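Local coordinates for protein N-isopropylammelide isopropylaminohydrolase (Burkholderia multivorans ATCC 17616, PDB 6NBO) that belongs to the metal-dependent amidohydrolase family, binds zinc ions and is probably a hydrolase with a TIM-barrel fold, at residues H67-R79 with E93-A107. Residues are numbered along the deposited sequence; the frame is centred on the assembly and turned at random.
Sequences HLDKTHWGMPWYR and ERHYRATSGHDAGAA. With ZN (zinc ion), chain B; EDO (1,2-ethanediol), chain I.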
loop_
_atom_site.group_PDB
_atom_site.type_symbol
_atom_site.label_atom_id
_atom_site.label_comp_id
_atom_site.label_asym_id
_atom_site.label_seq_id
_atom_site.Cartn_x
_atom_site.Cartn_y
_atom_site.Cartn_z
ATOM N N HIS A 67 -2.824 -7.345 -2.989
ATOM C CA HIS A 67 -3.895 -8.329 -2.841
ATOM C C HIS A 67 -3.211 -9.593 -2.309
ATOM O O HIS A 67 -2.945 -10.525 -3.068
ATOM C CB HIS A 67 -4.630 -8.586 -4.167
ATOM C CG HIS A 67 -5.404 -7.408 -4.683
ATOM N ND1 HIS A 67 -6.735 -7.214 -4.399
ATOM C CD2 HIS A 67 -5.029 -6.362 -5.461
ATOM C CE1 HIS A 67 -7.158 -6.111 -4.995
ATOM N NE2 HIS A 67 -6.137 -5.565 -5.631
ATOM N N LEU A 68 -2.930 -9.610 -0.996
ATOM C CA LEU A 68 -2.152 -10.702 -0.414
ATOM C C LEU A 68 -2.897 -12.025 -0.495
ATOM O O LEU A 68 -2.269 -13.092 -0.504
ATOM C CB LEU A 68 -1.802 -10.420 1.053
ATOM C CG LEU A 68 -0.862 -9.268 1.429
ATOM C CD1 LEU A 68 -0.746 -9.150 2.940
ATOM C CD2 LEU A 68 0.501 -9.428 0.785
ATOM N N ASP A 69 -4.232 -11.980 -0.526
ATOM C CA ASP A 69 -4.997 -13.219 -0.560
ATOM C C ASP A 69 -4.860 -13.933 -1.901
ATOM O O ASP A 69 -5.019 -15.155 -1.959
ATOM C CB ASP A 69 -6.476 -12.946 -0.239
ATOM C CG ASP A 69 -7.144 -11.968 -1.221
ATOM O OD1 ASP A 69 -6.488 -10.988 -1.654
ATOM O OD2 ASP A 69 -8.336 -12.180 -1.541
ATOM N N LYS A 70 -4.569 -13.199 -2.979
ATOM C CA LYS A 70 -4.599 -13.758 -4.331
ATOM C C LYS A 70 -3.265 -14.338 -4.780
ATOM O O LYS A 70 -3.233 -15.085 -5.768
ATOM C CB LYS A 70 -4.976 -12.686 -5.365
ATOM C CG LYS A 70 -6.357 -12.039 -5.286
ATOM C CD LYS A 70 -6.419 -10.953 -6.374
ATOM C CE LYS A 70 -7.638 -10.041 -6.267
ATOM N NZ LYS A 70 -8.908 -10.703 -6.679
ATOM N N THR A 71 -2.172 -13.968 -4.115
ATOM C CA THR A 71 -0.831 -14.218 -4.630
ATOM C C THR A 71 -0.516 -15.703 -4.669
ATOM O O THR A 71 -0.982 -16.484 -3.833
ATOM C CB THR A 71 0.226 -13.506 -3.776
ATOM O OG1 THR A 71 1.512 -13.661 -4.387
ATOM C CG2 THR A 71 0.273 -14.080 -2.359
ATOM N N HIS A 72 0.280 -16.090 -5.669
ATOM C CA HIS A 72 0.875 -17.420 -5.731
ATOM C C HIS A 72 2.334 -17.410 -5.286
ATOM O O HIS A 72 3.089 -18.335 -5.616
ATOM C CB HIS A 72 0.748 -17.997 -7.141
ATOM C CG HIS A 72 -0.664 -18.294 -7.540
ATOM N ND1 HIS A 72 -0.995 -19.323 -8.396
ATOM C CD2 HIS A 72 -1.833 -17.702 -7.194
ATOM C CE1 HIS A 72 -2.306 -19.348 -8.566
ATOM N NE2 HIS A 72 -2.838 -18.373 -7.850
ATOM N N TRP A 73 2.744 -16.373 -4.564
ATOM C CA TRP A 73 4.097 -16.317 -4.024
ATOM C C TRP A 73 4.401 -17.593 -3.249
ATOM O O TRP A 73 3.582 -18.053 -2.451
ATOM C CB TRP A 73 4.254 -15.098 -3.118
ATOM C CG TRP A 73 5.699 -14.758 -2.881
ATOM C CD1 TRP A 73 6.485 -15.153 -1.831
ATOM C CD2 TRP A 73 6.540 -13.978 -3.742
ATOM N NE1 TRP A 73 7.764 -14.654 -1.986
ATOM C CE2 TRP A 73 7.821 -13.930 -3.148
ATOM C CE3 TRP A 73 6.330 -13.312 -4.956
ATOM C CZ2 TRP A 73 8.888 -13.244 -3.730
ATOM C CZ3 TRP A 73 7.395 -12.631 -5.534
ATOM C CH2 TRP A 73 8.653 -12.602 -4.919
ATOM N N GLY A 74 5.562 -18.186 -3.521
ATOM C CA GLY A 74 5.935 -19.428 -2.881
ATOM C C GLY A 74 5.310 -20.672 -3.468
ATOM O O GLY A 74 5.652 -21.780 -3.036
ATOM N N MET A 75 4.419 -20.538 -4.433
ATOM C CA MET A 75 3.798 -21.669 -5.095
ATOM C C MET A 75 4.466 -21.920 -6.435
ATOM O O MET A 75 5.226 -21.083 -6.930
ATOM C CB MET A 75 2.304 -21.403 -5.289
ATOM C CG MET A 75 1.531 -21.159 -3.999
ATOM S SD MET A 75 -0.179 -20.689 -4.363
ATOM C CE MET A 75 -0.650 -21.929 -5.561
ATOM N N PRO A 76 4.220 -23.078 -7.051
ATOM C CA PRO A 76 4.689 -23.294 -8.425
ATOM C C PRO A 76 4.173 -22.198 -9.348
ATOM O O PRO A 76 3.144 -21.575 -9.082
ATOM C CB PRO A 76 4.102 -24.662 -8.791
ATOM C CG PRO A 76 3.971 -25.367 -7.489
ATOM C CD PRO A 76 3.624 -24.297 -6.476
ATOM N N TRP A 77 4.908 -21.957 -10.434
ATOM C CA TRP A 77 4.535 -20.909 -11.376
ATOM C C TRP A 77 3.104 -21.112 -11.863
ATOM O O TRP A 77 2.717 -22.220 -12.227
ATOM C CB TRP A 77 5.498 -20.904 -12.574
ATOM C CG TRP A 77 5.152 -19.827 -13.552
ATOM C CD1 TRP A 77 4.549 -19.974 -14.774
ATOM C CD2 TRP A 77 5.332 -18.424 -13.360
ATOM N NE1 TRP A 77 4.364 -18.740 -15.360
ATOM C CE2 TRP A 77 4.837 -17.774 -14.511
ATOM C CE3 TRP A 77 5.878 -17.653 -12.331
ATOM C CZ2 TRP A 77 4.874 -16.392 -14.660
ATOM C CZ3 TRP A 77 5.908 -16.279 -12.476
ATOM C CH2 TRP A 77 5.407 -15.662 -13.633
ATOM N N TYR A 78 2.313 -20.039 -11.871
ATOM C CA TYR A 78 0.978 -20.105 -12.462
ATOM C C TYR A 78 1.076 -19.891 -13.972
ATOM O O TYR A 78 1.459 -18.809 -14.428
ATOM C CB TYR A 78 0.034 -19.071 -11.838
ATOM C CG TYR A 78 -1.321 -19.060 -12.531
ATOM C CD1 TYR A 78 -2.227 -20.107 -12.352
ATOM C CD2 TYR A 78 -1.677 -18.029 -13.391
ATOM C CE1 TYR A 78 -3.462 -20.117 -12.996
ATOM C CE2 TYR A 78 -2.907 -18.027 -14.044
ATOM C CZ TYR A 78 -3.795 -19.070 -13.839
ATOM O OH TYR A 78 -5.007 -19.060 -14.485
ATOM N N ARG A 79 0.731 -20.913 -14.745
ATOM C CA ARG A 79 0.771 -20.813 -16.199
ATOM C C ARG A 79 -0.445 -20.027 -16.668
ATOM O O ARG A 79 -1.575 -20.517 -16.602
ATOM C CB ARG A 79 0.817 -22.200 -16.829
ATOM C CG ARG A 79 1.845 -23.103 -16.170
ATOM C CD ARG A 79 2.522 -24.021 -17.170
ATOM N NE ARG A 79 3.621 -24.753 -16.548
ATOM C CZ ARG A 79 4.784 -24.997 -17.142
ATOM N NH1 ARG A 79 5.007 -24.557 -18.374
ATOM N NH2 ARG A 79 5.729 -25.673 -16.500
ATOM N N GLU A 93 -10.188 -16.102 -12.718
ATOM C CA GLU A 93 -9.843 -16.192 -11.302
ATOM C C GLU A 93 -10.868 -17.015 -10.530
ATOM O O GLU A 93 -10.500 -17.852 -9.696
ATOM C CB GLU A 93 -9.730 -14.794 -10.699
ATOM C CG GLU A 93 -9.411 -14.796 -9.207
ATOM C CD GLU A 93 -9.305 -13.394 -8.640
ATOM O OE1 GLU A 93 -10.165 -12.552 -8.985
ATOM O OE2 GLU A 93 -8.358 -13.132 -7.864
ATOM N N ARG A 94 -12.159 -16.785 -10.789
ATOM C CA ARG A 94 -13.201 -17.516 -10.075
ATOM C C ARG A 94 -13.129 -19.011 -10.373
ATOM O O ARG A 94 -13.326 -19.839 -9.474
ATOM C CB ARG A 94 -14.577 -16.939 -10.428
ATOM C CG ARG A 94 -15.749 -17.833 -10.050
ATOM C CD ARG A 94 -17.039 -17.057 -9.766
ATOM N NE ARG A 94 -17.270 -15.934 -10.675
ATOM C CZ ARG A 94 -17.259 -14.657 -10.300
ATOM N NH1 ARG A 94 -17.031 -14.339 -9.031
ATOM N NH2 ARG A 94 -17.483 -13.696 -11.188
ATOM N N HIS A 95 -12.828 -19.378 -11.625
ATOM C CA HIS A 95 -12.684 -20.792 -11.967
ATOM C C HIS A 95 -11.449 -21.401 -11.309
ATOM O O HIS A 95 -11.483 -22.554 -10.865
ATOM C CB HIS A 95 -12.625 -20.971 -13.486
ATOM C CG HIS A 95 -12.322 -22.374 -13.923
ATOM N ND1 HIS A 95 -11.042 -22.810 -14.195
ATOM C CD2 HIS A 95 -13.135 -23.437 -14.138
ATOM C CE1 HIS A 95 -11.079 -24.080 -14.556
ATOM N NE2 HIS A 95 -12.336 -24.485 -14.529
ATOM N N TYR A 96 -10.350 -20.646 -11.235
ATOM C CA TYR A 96 -9.153 -21.160 -10.576
ATOM C C TYR A 96 -9.433 -21.494 -9.114
ATOM O O TYR A 96 -9.091 -22.584 -8.637
ATOM C CB TYR A 96 -8.002 -20.156 -10.686
ATOM C CG TYR A 96 -6.878 -20.490 -9.724
ATOM C CD1 TYR A 96 -6.038 -21.576 -9.965
ATOM C CD2 TYR A 96 -6.685 -19.755 -8.557
ATOM C CE1 TYR A 96 -5.022 -21.908 -9.081
ATOM C CE2 TYR A 96 -5.668 -20.078 -7.663
ATOM C CZ TYR A 96 -4.843 -21.163 -7.933
ATOM O OH TYR A 96 -3.830 -21.506 -7.065
ATOM N N ARG A 97 -10.068 -20.568 -8.388
ATOM C CA ARG A 97 -10.376 -20.781 -6.975
ATOM C C ARG A 97 -11.388 -21.899 -6.752
ATOM O O ARG A 97 -11.407 -22.493 -5.669
ATOM C CB ARG A 97 -10.894 -19.483 -6.359
ATOM C CG ARG A 97 -9.803 -18.468 -6.097
ATOM C CD ARG A 97 -10.368 -17.154 -5.602
ATOM N NE ARG A 97 -9.364 -16.384 -4.871
ATOM C CZ ARG A 97 -9.513 -15.114 -4.511
ATOM N NH1 ARG A 97 -10.623 -14.458 -4.826
ATOM N NH2 ARG A 97 -8.548 -14.497 -3.842
ATOM N N ALA A 98 -12.225 -22.196 -7.742
ATOM C CA ALA A 98 -13.246 -23.224 -7.617
ATOM C C ALA A 98 -12.851 -24.533 -8.288
ATOM O O ALA A 98 -13.695 -25.423 -8.437
ATOM C CB ALA A 98 -14.569 -22.718 -8.185
ATOM N N THR A 99 -11.594 -24.664 -8.712
ATOM C CA THR A 99 -11.061 -25.935 -9.176
ATOM C C THR A 99 -9.700 -26.258 -8.579
ATOM O O THR A 99 -9.204 -27.369 -8.793
ATOM C CB THR A 99 -10.958 -25.964 -10.712
ATOM O OG1 THR A 99 -10.264 -24.797 -11.175
ATOM C CG2 THR A 99 -12.350 -26.036 -11.353
ATOM N N SER A 100 -9.090 -25.334 -7.844
ATOM C CA SER A 100 -7.840 -25.556 -7.137
ATOM C C SER A 100 -8.088 -25.456 -5.636
ATOM O O SER A 100 -9.189 -25.130 -5.180
ATOM C CB SER A 100 -6.773 -24.557 -7.587
ATOM O OG SER A 100 -6.896 -23.320 -6.898
ATOM N N GLY A 101 -7.049 -25.745 -4.860
ATOM C CA GLY A 101 -7.139 -25.589 -3.424
ATOM C C GLY A 101 -6.266 -24.458 -2.928
ATOM O O GLY A 101 -5.491 -24.639 -1.984
ATOM N N HIS A 102 -6.374 -23.286 -3.556
ATOM C CA HIS A 102 -5.507 -22.170 -3.195
ATOM C C HIS A 102 -5.763 -21.740 -1.755
ATOM O O HIS A 102 -6.911 -21.555 -1.341
ATOM C CB HIS A 102 -5.714 -20.991 -4.147
ATOM C CG HIS A 102 -4.790 -19.838 -3.888
ATOM N ND1 HIS A 102 -5.089 -18.828 -2.998
ATOM C CD2 HIS A 102 -3.573 -19.536 -4.400
ATOM C CE1 HIS A 102 -4.097 -17.955 -2.971
ATOM N NE2 HIS A 102 -3.166 -18.361 -3.815
ATOM N N ASP A 103 -4.682 -21.589 -0.996
ATOM C CA ASP A 103 -4.733 -21.231 0.419
ATOM C C ASP A 103 -4.199 -19.810 0.570
ATOM O O ASP A 103 -2.985 -19.586 0.536
ATOM C CB ASP A 103 -3.926 -22.222 1.257
ATOM C CG ASP A 103 -3.816 -21.808 2.721
ATOM O OD1 ASP A 103 -4.697 -21.068 3.215
ATOM O OD2 ASP A 103 -2.836 -22.227 3.376
ATOM N N ALA A 104 -5.108 -18.849 0.751
ATOM C CA ALA A 104 -4.681 -17.478 1.006
ATOM C C ALA A 104 -3.841 -17.356 2.272
ATOM O O ALA A 104 -3.200 -16.319 2.467
ATOM C CB ALA A 104 -5.897 -16.548 1.095
ATOM N N GLY A 105 -3.823 -18.381 3.126
ATOM C CA GLY A 105 -3.043 -18.359 4.347
ATOM C C GLY A 105 -1.550 -18.465 4.119
ATOM O O GLY A 105 -0.803 -17.534 4.441
ATOM N N ALA A 106 -1.091 -19.593 3.571
ATOM C CA ALA A 106 0.342 -19.752 3.350
ATOM C C ALA A 106 0.854 -18.747 2.333
ATOM O O ALA A 106 1.964 -18.223 2.486
ATOM C CB ALA A 106 0.658 -21.181 2.904
ATOM N N ALA A 107 0.042 -18.439 1.321
ATOM C CA ALA A 107 0.464 -17.507 0.286
ATOM C C ALA A 107 0.656 -16.108 0.853
ATOM O O ALA A 107 1.707 -15.488 0.645
ATOM C CB ALA A 107 -0.557 -17.492 -0.850
HETATM ZN ZN ZN B . -6.169 -3.631 -6.798
HETATM C C1 EDO I . 8.470 -16.672 -5.446
HETATM O O1 EDO I . 7.282 -17.477 -5.459
HETATM C C2 EDO I . 9.330 -17.022 -4.240
HETATM O O2 EDO I . 9.515 -18.443 -4.191
#
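K70 and E93 form a salt bridge, with K70 NZ 2.8 Å from E93 OE2 on its syn lone pair. The bond to E93 OE1 is weak. The lysine chain is straight until a final bend turns NZ to the carboxylate, and D128 and Q161 also bind NZ. R97 NH2 reaches D69 OD2 at 3.3 Å, from above the carboxylate plane. This bond is long and bent (137°); the stronger partner of both is D128, whose backbone N donates to D69 OD2 and whose carboxylate pairs with R97 NH1. H102 NE2 donates to T71 O over 2.9 Å, and the carbonyl oxygen lies in the imidazole plane. CG of H102 is anti to the backbone N (chi1 -176°), which carries the ring across to segment 67-79. That segment follows strand 56-66 of the amidohydrolase TIM barrel and begins at H67, a zinc ligand with H65, H218 and D304. H72, Y78, Y96 and H102 form an aromatic cluster. The edge of Y78 meets the face of Y96, planes at 70°. H72 lies obliquely against Y96 and H102. M75 SD sits 3.6 Å from H102 CD2, and its CE touches Y96 OH. In helix 104-117, A107 CB packs 3.8 Å from T71 CG2, and A104 CB meets D69 CB.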